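Serine-rich Repeat Adhesion Glycoprotein (Srr1) (Streptococcus agalactiae, PDB 4MBO) is a surface adhesin that binds fibrinogen, probably helping the bacterium to attach to host tissue. Local coordinates at residues A[79-92]-A[104-118]. Numbering follows the deposited sequence.
Sequences VQDIMDETGQLLAT and YTWTRYASTLNNIKA
Leu90 wedges its isobutyl group among Ala110, Leu113 and Ile116, closing one end of an Ig-like β-sandwich where the hairpin of strands 89-95 and 101-106 runs into a short helix and crosses to the opposite sheet. A classic β bulge, Leu90 and Ala91 both facing Ile82, puts their side chains on one side of the sheet, and the buried end of Leu90 reaches the helix. Packing is tightest here: Leu90 CD2 lies 3.5 Å from Leu113 CD1, while CD1 meets Ile116 CG2. Ala91, in a non-hydrogen-bonded pair with Trp106, is small enough to set CB 4.0 Å from Trp106 CE3, and the indole also packs on Phe49 of the facing sheet. Ile82 CD1 makes a CH-pi contact over one face of the Tyr104 ring, 4.0 Å from its centroid. The phenol suits this border: its ring is buried, yet its OH shares a water with Gln80 O.

Thr92 and Thr105 form the hairpin's hydrogen-bonded pair, and Thr107 N-caps the weakly bonded helix. Thr107 N donates to Leu90 O, and Thr107 OG1, set between backbone N and carbonyl carbon (chi1 63°), donates to Leu89 O at 2.8 Å while accepting from Ala110 N.

The Asp84-Gly87 type I turn is the solvent side, held by polar and ring contacts rather than a packed core. Gln88 lays CB over one face of the Tyr109 ring, its amide tilted 34° from the ring plane. Asp84 OD1 accepts from Thr86 N, an Asx turn, and from Gln88 N, while OD2, on its syn side, takes the proton of Tyr109 OH at 2.6 Å.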
ATOM      1  N   VAL A  79       6.791  -6.085  14.405  1.00 21.51           N
ATOM      2  CA  VAL A  79       5.690  -5.321  14.997  1.00 22.34           C
ATOM      3  C   VAL A  79       6.277  -4.740  16.295  1.00 23.73           C
ATOM      4  O   VAL A  79       7.412  -5.005  16.636  1.00 24.38           O
ATOM      5  CB  VAL A  79       4.416  -6.147  15.233  1.00 21.19           C
ATOM      6  CG1 VAL A  79       3.815  -6.576  13.898  1.00 23.07           C
ATOM      7  CG2 VAL A  79       4.678  -7.329  16.140  1.00 21.05           C
ATOM      8  N   GLN A  80       5.523  -3.933  17.035  1.00 25.59           N
ATOM      9  CA  GLN A  80       6.098  -3.380  18.254  1.00 27.56           C
ATOM     10  C   GLN A  80       6.288  -4.417  19.341  1.00 26.06           C
ATOM     11  O   GLN A  80       5.528  -5.394  19.443  1.00 25.43           O
ATOM     12  CB  GLN A  80       5.262  -2.203  18.793  1.00 30.89           C
ATOM     13  CG  GLN A  80       5.091  -1.062  17.788  1.00 36.22           C
ATOM     14  CD  GLN A  80       6.413  -0.448  17.333  1.00 39.01           C
ATOM     15  OE1 GLN A  80       6.710  -0.402  16.133  1.00 42.20           O
ATOM     16  NE2 GLN A  80       7.231  -0.018  18.286  1.00 39.68           N
ATOM     17  N   ASP A  81       7.338  -4.208  20.112  1.00 26.46           N
ATOM     18  CA  ASP A  81       7.645  -5.045  21.232  1.00 25.95           C
ATOM     19  C   ASP A  81       6.518  -4.946  22.264  1.00 25.69           C
ATOM     20  O   ASP A  81       5.788  -3.932  22.346  1.00 25.84           O
ATOM     21  CB  ASP A  81       8.935  -4.573  21.934  1.00 28.83           C
ATOM     22  CG  ASP A  81      10.172  -4.623  21.035  1.00 32.94           C
ATOM     23  OD1 ASP A  81      10.230  -5.461  20.095  1.00 31.80           O
ATOM     24  OD2 ASP A  81      11.111  -3.829  21.319  1.00 34.35           O
ATOM     25  N   ILE A  82       6.413  -5.985  23.066  1.00 23.58           N
ATOM     26  CA  ILE A  82       5.515  -5.985  24.206  1.00 23.22           C
ATOM     27  C   ILE A  82       6.381  -5.735  25.438  1.00 23.42           C
ATOM     28  O   ILE A  82       7.327  -6.475  25.684  1.00 22.79           O
ATOM     29  CB  ILE A  82       4.771  -7.298  24.333  1.00 22.33           C
ATOM     30  CG1 ILE A  82       3.950  -7.574  23.073  1.00 21.32           C
ATOM     31  CG2 ILE A  82       3.844  -7.250  25.543  1.00 22.97           C
ATOM     32  CD1 ILE A  82       3.097  -8.822  23.162  1.00 21.62           C
ATOM     33  N   MET A  83       6.054  -4.687  26.216  1.00 25.62           N
ATOM     34  CA  MET A  83       6.801  -4.298  27.371  1.00 28.33           C
ATOM     35  C   MET A  83       5.979  -4.474  28.632  1.00 26.89           C
ATOM     36  O   MET A  83       4.747  -4.457  28.571  1.00 26.08           O
ATOM     37  CB  MET A  83       7.119  -2.786  27.291  1.00 32.85           C
ATOM     38  CG  MET A  83       7.543  -2.326  25.917  1.00 38.36           C
ATOM     39  SD  MET A  83       9.176  -2.938  25.505  1.00 49.39           S
ATOM     40  CE  MET A  83      10.158  -1.634  26.249  1.00 49.86           C
ATOM     41  N   ASP A  84       6.658  -4.624  29.765  1.00 26.76           N
ATOM     42  CA  ASP A  84       5.958  -4.673  31.037  1.00 28.20           C
ATOM     43  C   ASP A  84       5.979  -3.274  31.683  1.00 31.06           C
ATOM     44  O   ASP A  84       6.450  -2.294  31.077  1.00 31.50           O
ATOM     45  CB  ASP A  84       6.466  -5.777  31.980  1.00 30.00           C
ATOM     46  CG  ASP A  84       7.785  -5.459  32.650  1.00 31.74           C
ATOM     47  OD1 ASP A  84       8.406  -4.407  32.367  1.00 32.72           O
ATOM     48  OD2 ASP A  84       8.194  -6.297  33.493  1.00 33.63           O
ATOM     49  N   GLU A  85       5.455  -3.182  32.893  1.00 34.02           N
ATOM     50  CA  GLU A  85       5.317  -1.874  33.548  1.00 37.10           C
ATOM     51  C   GLU A  85       6.647  -1.214  33.909  1.00 38.91           C
ATOM     52  O   GLU A  85       6.702   0.000  34.126  1.00 40.18           O
ATOM     53  CB  GLU A  85       4.392  -1.967  34.774  1.00 40.23           C
ATOM     54  CG  GLU A  85       4.954  -2.673  36.008  1.00 44.05           C
ATOM     55  CD  GLU A  85       5.125  -4.181  35.857  1.00 47.02           C
ATOM     56  OE1 GLU A  85       4.647  -4.770  34.867  1.00 46.95           O
ATOM     57  OE2 GLU A  85       5.737  -4.786  36.766  1.00 55.42           O
ATOM     58  N   THR A  86       7.712  -2.013  33.979  1.00 38.75           N
ATOM     59  CA  THR A  86       9.046  -1.506  34.287  1.00 39.28           C
ATOM     60  C   THR A  86       9.752  -0.989  33.028  1.00 39.16           C
ATOM     61  O   THR A  86      10.881  -0.527  33.097  1.00 40.07           O
ATOM     62  CB  THR A  86       9.930  -2.605  34.922  1.00 40.17           C
ATOM     63  OG1 THR A  86      10.361  -3.540  33.920  1.00 42.13           O
ATOM     64  CG2 THR A  86       9.163  -3.348  36.020  1.00 39.74           C
ATOM     65  N   GLY A  87       9.095  -1.091  31.877  1.00 36.93           N
ATOM     66  CA  GLY A  87       9.691  -0.675  30.616  1.00 36.43           C
ATOM     67  C   GLY A  87      10.593  -1.756  30.010  1.00 37.52           C
ATOM     68  O   GLY A  87      11.232  -1.516  28.989  1.00 42.02           O
ATOM     69  N   GLN A  88      10.630  -2.943  30.613  1.00 34.99           N
ATOM     70  CA  GLN A  88      11.475  -4.037  30.091  1.00 34.05           C
ATOM     71  C   GLN A  88      10.740  -4.895  29.048  1.00 33.49           C
ATOM     72  O   GLN A  88       9.526  -4.980  29.046  1.00 28.82           O
ATOM     73  CB  GLN A  88      12.013  -4.866  31.234  1.00 34.60           C
ATOM     74  CG  GLN A  88      13.133  -4.146  31.994  1.00 37.75           C
ATOM     75  CD  GLN A  88      13.476  -4.839  33.286  1.00 39.89           C
ATOM     76  OE1 GLN A  88      12.848  -4.599  34.317  1.00 40.63           O
ATOM     77  NE2 GLN A  88      14.504  -5.674  33.251  1.00 41.17           N
ATOM     78  N   LEU A  89      11.501  -5.533  28.159  1.00 32.20           N
ATOM     79  CA  LEU A  89      10.907  -6.234  27.016  1.00 31.57           C
ATOM     80  C   LEU A  89      10.436  -7.659  27.354  1.00 27.78           C
ATOM     81  O   LEU A  89      11.226  -8.488  27.802  1.00 27.72           O
ATOM     82  CB  LEU A  89      11.913  -6.228  25.844  1.00 36.07           C
ATOM     83  CG  LEU A  89      11.323  -6.088  24.447  1.00 36.00           C
ATOM     84  CD1 LEU A  89      12.403  -5.767  23.410  1.00 39.92           C
ATOM     85  CD2 LEU A  89      10.559  -7.323  24.066  1.00 38.63           C
ATOM     86  N   LEU A  90       9.129  -7.902  27.175  1.00 23.48           N
ATOM     87  CA  LEU A  90       8.530  -9.227  27.412  1.00 21.78           C
ATOM     88  C   LEU A  90       8.579 -10.110  26.163  1.00 20.11           C
ATOM     89  O   LEU A  90       8.805 -11.301  26.252  1.00 20.76           O
ATOM     90  CB  LEU A  90       7.065  -9.099  27.842  1.00 21.46           C
ATOM     91  CG  LEU A  90       6.805  -8.486  29.214  1.00 22.93           C
ATOM     92  CD1 LEU A  90       5.300  -8.289  29.349  1.00 23.69           C
ATOM     93  CD2 LEU A  90       7.369  -9.326  30.339  1.00 25.12           C
ATOM     94  N   ALA A  91       8.341  -9.519  25.013  1.00 19.72           N
ATOM     95  CA  ALA A  91       8.306 -10.305  23.775  1.00 19.75           C
ATOM     96  C   ALA A  91       8.514  -9.455  22.564  1.00 21.62           C
ATOM     97  O   ALA A  91       8.149  -8.272  22.553  1.00 22.11           O
ATOM     98  CB  ALA A  91       6.952 -11.002  23.662  1.00 19.56           C
ATOM     99  N   THR A  92       9.099 -10.047  21.522  1.00 20.15           N
ATOM    100  CA  THR A  92       9.257  -9.366  20.269  1.00 20.75           C
ATOM    101  C   THR A  92       8.348 -10.074  19.268  1.00 19.54           C
ATOM    102  O   THR A  92       8.033 -11.246  19.443  1.00 20.48           O
ATOM    103  CB  THR A  92      10.709  -9.437  19.796  1.00 23.28           C
ATOM    104  OG1 THR A  92      11.118 -10.802  19.756  1.00 24.85           O
ATOM    105  CG2 THR A  92      11.592  -8.700  20.775  1.00 23.23           C
ATOM    106  N   TYR A 104       4.731 -13.777  18.258  1.00 15.36           N
ATOM    107  CA  TYR A 104       5.480 -13.169  19.348  1.00 16.32           C
ATOM    108  C   TYR A 104       6.298 -14.227  20.069  1.00 16.64           C
ATOM    109  O   TYR A 104       5.823 -15.326  20.340  1.00 17.23           O
ATOM    110  CB  TYR A 104       4.546 -12.505  20.350  1.00 16.70           C
ATOM    111  CG  TYR A 104       3.908 -11.241  19.847  1.00 16.77           C
ATOM    112  CD1 TYR A 104       4.531 -10.007  20.019  1.00 17.39           C
ATOM    113  CD2 TYR A 104       2.664 -11.265  19.259  1.00 17.00           C
ATOM    114  CE1 TYR A 104       3.912  -8.839  19.559  1.00 18.42           C
ATOM    115  CE2 TYR A 104       2.049 -10.125  18.801  1.00 17.83           C
ATOM    116  CZ  TYR A 104       2.667  -8.917  18.967  1.00 18.14           C
ATOM    117  OH  TYR A 104       2.003  -7.816  18.483  1.00 21.47           O
ATOM    118  N   THR A 105       7.545 -13.875  20.388  1.00 16.20           N
ATOM    119  CA  THR A 105       8.466 -14.767  21.074  1.00 18.59           C
ATOM    120  C   THR A 105       8.878 -14.178  22.420  1.00 19.34           C
ATOM    121  O   THR A 105       9.383 -13.045  22.476  1.00 19.81           O
ATOM    122  CB  THR A 105       9.707 -15.006  20.215  1.00 19.09           C
ATOM    123  OG1 THR A 105       9.309 -15.494  18.917  1.00 19.33           O
ATOM    124  CG2 THR A 105      10.655 -16.031  20.887  1.00 20.08           C
ATOM    125  N   TRP A 106       8.644 -14.931  23.494  1.00 19.35           N
ATOM    126  CA  TRP A 106       8.965 -14.477  24.835  1.00 20.39           C
ATOM    127  C   TRP A 106      10.479 -14.358  25.061  1.00 21.52           C
ATOM    128  O   TRP A 106      11.262 -15.218  24.640  1.00 21.29           O
ATOM    129  CB  TRP A 106       8.387 -15.420  25.880  1.00 20.36           C
ATOM    130  CG  TRP A 106       6.898 -15.513  25.841  1.00 20.55           C
ATOM    131  CD1 TRP A 106       6.163 -16.540  25.364  1.00 21.86           C
ATOM    132  CD2 TRP A 106       5.960 -14.507  26.271  1.00 19.98           C
ATOM    133  NE1 TRP A 106       4.828 -16.243  25.450  1.00 24.86           N
ATOM    134  CE2 TRP A 106       4.684 -15.027  26.079  1.00 23.49           C
ATOM    135  CE3 TRP A 106       6.095 -13.233  26.852  1.00 20.18           C
ATOM    136  CZ2 TRP A 106       3.513 -14.301  26.418  1.00 19.24           C
ATOM    137  CZ3 TRP A 106       4.947 -12.508  27.192  1.00 20.63           C
ATOM    138  CH2 TRP A 106       3.672 -13.041  26.951  1.00 20.43           C
ATOM    139  N   THR A 107      10.868 -13.336  25.792  1.00 21.95           N
ATOM    140  CA  THR A 107      12.279 -13.104  26.088  1.00 23.03           C
ATOM    141  C   THR A 107      12.791 -13.834  27.332  1.00 23.56           C
ATOM    142  O   THR A 107      12.042 -14.414  28.116  1.00 23.34           O
ATOM    143  CB  THR A 107      12.512 -11.609  26.320  1.00 24.80           C
ATOM    144  OG1 THR A 107      11.756 -11.209  27.479  1.00 24.25           O
ATOM    145  CG2 THR A 107      12.148 -10.778  25.110  1.00 25.19           C
ATOM    146  N   ARG A 108      14.113 -13.798  27.521  1.00 26.12           N
ATOM    147  CA  ARG A 108      14.725 -14.349  28.718  1.00 26.90           C
ATOM    148  C   ARG A 108      14.160 -13.590  29.926  1.00 27.13           C
ATOM    149  O   ARG A 108      13.774 -14.188  30.924  1.00 25.60           O
ATOM    150  CB  ARG A 108      16.267 -14.204  28.644  1.00 30.33           C
ATOM    151  CG  ARG A 108      17.030 -14.831  29.793  1.00 33.77           C
ATOM    152  CD  ARG A 108      18.539 -15.010  29.503  1.00 38.26           C
ATOM    153  NE  ARG A 108      18.774 -15.672  28.204  1.00 39.31           N
ATOM    154  CZ  ARG A 108      19.550 -15.220  27.218  1.00 39.83           C
ATOM    155  NH1 ARG A 108      20.342 -14.155  27.365  1.00 43.65           N
ATOM    156  NH2 ARG A 108      19.628 -15.917  26.101  1.00 39.37           N
ATOM    157  N   TYR A 109      14.062 -12.274  29.793  1.00 27.66           N
ATOM    158  CA  TYR A 109      13.515 -11.456  30.892  1.00 29.92           C
ATOM    159  C   TYR A 109      12.107 -11.937  31.265  1.00 28.68           C
ATOM    160  O   TYR A 109      11.792 -12.150  32.436  1.00 28.03           O
ATOM    161  CB  TYR A 109      13.504  -9.981  30.533  1.00 30.43           C
ATOM    162  CG  TYR A 109      12.693  -9.155  31.540  1.00 31.51           C
ATOM    163  CD1 TYR A 109      13.177  -8.917  32.820  1.00 33.34           C
ATOM    164  CD2 TYR A 109      11.441  -8.653  31.211  1.00 30.65           C
ATOM    165  CE1 TYR A 109      12.454  -8.184  33.737  1.00 32.78           C
ATOM    166  CE2 TYR A 109      10.710  -7.910  32.122  1.00 31.33           C
ATOM    167  CZ  TYR A 109      11.224  -7.678  33.394  1.00 34.24           C
ATOM    168  OH  TYR A 109      10.519  -6.951  34.353  1.00 31.16           O
ATOM    169  N   ALA A 110      11.262 -12.153  30.254  1.00 26.47           N
ATOM    170  CA  ALA A 110       9.922 -12.636  30.536  1.00 25.27           C
ATOM    171  C   ALA A 110       9.906 -13.958  31.290  1.00 25.94           C
ATOM    172  O   ALA A 110       9.050 -14.168  32.117  1.00 25.16           O
ATOM    173  CB  ALA A 110       9.115 -12.766  29.240  1.00 24.26           C
ATOM    174  N   SER A 111      10.842 -14.864  30.972  1.00 26.98           N
ATOM    175  CA  SER A 111      10.906 -16.177  31.616  1.00 29.12           C
ATOM    176  C   SER A 111      11.244 -16.122  33.122  1.00 31.30           C
ATOM    177  O   SER A 111      11.038 -17.103  33.820  1.00 32.77           O
ATOM    178  CB  SER A 111      11.899 -17.118  30.880  1.00 30.24           C
ATOM    179  OG  SER A 111      13.264 -16.712  31.042  1.00 32.06           O
ATOM    180  N   THR A 112      11.701 -14.965  33.608  1.00 32.11           N
ATOM    181  CA  THR A 112      12.041 -14.782  35.029  1.00 33.41           C
ATOM    182  C   THR A 112      10.844 -14.306  35.844  1.00 33.20           C
ATOM    183  O   THR A 112      10.889 -14.293  37.071  1.00 34.82           O
ATOM    184  CB  THR A 112      13.170 -13.737  35.242  1.00 35.16           C
ATOM    185  OG1 THR A 112      12.722 -12.411  34.906  1.00 33.56           O
ATOM    186  CG2 THR A 112      14.401 -14.081  34.429  1.00 35.30           C
ATOM    187  N   LEU A 113       9.765 -13.925  35.166  1.00 31.87           N
ATOM    188  CA  LEU A 113       8.606 -13.368  35.840  1.00 33.18           C
ATOM    189  C   LEU A 113       7.508 -14.352  36.154  1.00 34.59           C
ATOM    190  O   LEU A 113       7.500 -15.502  35.700  1.00 36.50           O
ATOM    191  CB  LEU A 113       7.999 -12.270  34.966  1.00 30.98           C
ATOM    192  CG  LEU A 113       8.947 -11.170  34.498  1.00 30.91           C
ATOM    193  CD1 LEU A 113       8.215 -10.227  33.570  1.00 29.60           C
ATOM    194  CD2 LEU A 113       9.534 -10.402  35.672  1.00 32.56           C
ATOM    195  N   ASN A 114       6.575 -13.879  36.970  1.00 37.43           N
ATOM    196  CA  ASN A 114       5.355 -14.611  37.258  1.00 38.60           C
ATOM    197  C   ASN A 114       4.193 -13.658  37.060  1.00 35.88           C
ATOM    198  O   ASN A 114       4.316 -12.462  37.337  1.00 36.57           O
ATOM    199  CB  ASN A 114       5.333 -15.208  38.656  1.00 43.44           C
ATOM    200  CG  ASN A 114       6.249 -16.408  38.783  1.00 49.79           C
ATOM    201  OD1 ASN A 114       5.787 -17.551  38.786  1.00 56.00           O
ATOM    202  ND2 ASN A 114       7.553 -16.161  38.813  1.00 52.39           N
ATOM    203  N   ASN A 115       3.086 -14.198  36.567  1.00 33.57           N
ATOM    204  CA  ASN A 115       1.854 -13.445  36.336  1.00 34.09           C
ATOM    205  C   ASN A 115       2.079 -12.239  35.442  1.00 32.02           C
ATOM    206  O   ASN A 115       1.996 -11.090  35.869  1.00 33.58           O
ATOM    207  CB  ASN A 115       1.224 -13.046  37.661  1.00 36.14           C
ATOM    208  CG  ASN A 115       0.922 -14.253  38.533  1.00 38.69           C
ATOM    209  OD1 ASN A 115       0.444 -15.280  38.054  1.00 39.34           O
ATOM    210  ND2 ASN A 115       1.212 -14.137  39.811  1.00 43.53           N
ATOM    211  N   ILE A 116       2.383 -12.547  34.194  1.00 26.94           N
ATOM    212  CA  ILE A 116       2.648 -11.574  33.164  1.00 25.08           C
ATOM    213  C   ILE A 116       1.342 -11.067  32.559  1.00 23.73           C
ATOM    214  O   ILE A 116       0.423 -11.838  32.313  1.00 23.53           O
ATOM    215  CB  ILE A 116       3.460 -12.231  32.026  1.00 24.07           C
ATOM    216  CG1 ILE A 116       4.851 -12.629  32.534  1.00 26.53           C
ATOM    217  CG2 ILE A 116       3.580 -11.298  30.815  1.00 24.22           C
ATOM    218  CD1 ILE A 116       5.589 -13.524  31.574  1.00 27.67           C
ATOM    219  N   LYS A 117       1.286  -9.757  32.343  1.00 23.93           N
ATOM    220  CA  LYS A 117       0.170  -9.120  31.650  1.00 22.93           C
ATOM    221  C   LYS A 117       0.662  -8.606  30.315  1.00 23.46           C
ATOM    222  O   LYS A 117       1.731  -8.004  30.238  1.00 24.59           O
ATOM    223  CB  LYS A 117      -0.356  -7.969  32.477  1.00 25.26           C
ATOM    224  CG  LYS A 117      -1.047  -8.469  33.724  1.00 27.79           C
ATOM    225  CD  LYS A 117      -1.832  -7.381  34.403  1.00 32.25           C
ATOM    226  CE  LYS A 117      -0.924  -6.305  34.944  1.00 33.37           C
ATOM    227  NZ  LYS A 117       0.027  -6.820  35.965  1.00 38.47           N
ATOM    228  N   ALA A 118      -0.113  -8.844  29.265  1.00 20.45           N
ATOM    229  CA  ALA A 118       0.240  -8.389  27.945  1.00 20.75           C
ATOM    230  C   ALA A 118      -0.917  -7.565  27.403  1.00 19.89           C
ATOM    231  O   ALA A 118      -2.070  -7.912  27.584  1.00 19.29           O
ATOM    232  CB  ALA A 118       0.543  -9.575  27.027  1.00 22.03           C
TER
HETATM  233  O   HOH W   1       3.042  -5.511  19.035  1.00 25.27           O
HETATM  234  O   HOH W   2       2.028  -5.384  28.087  1.00 29.39           O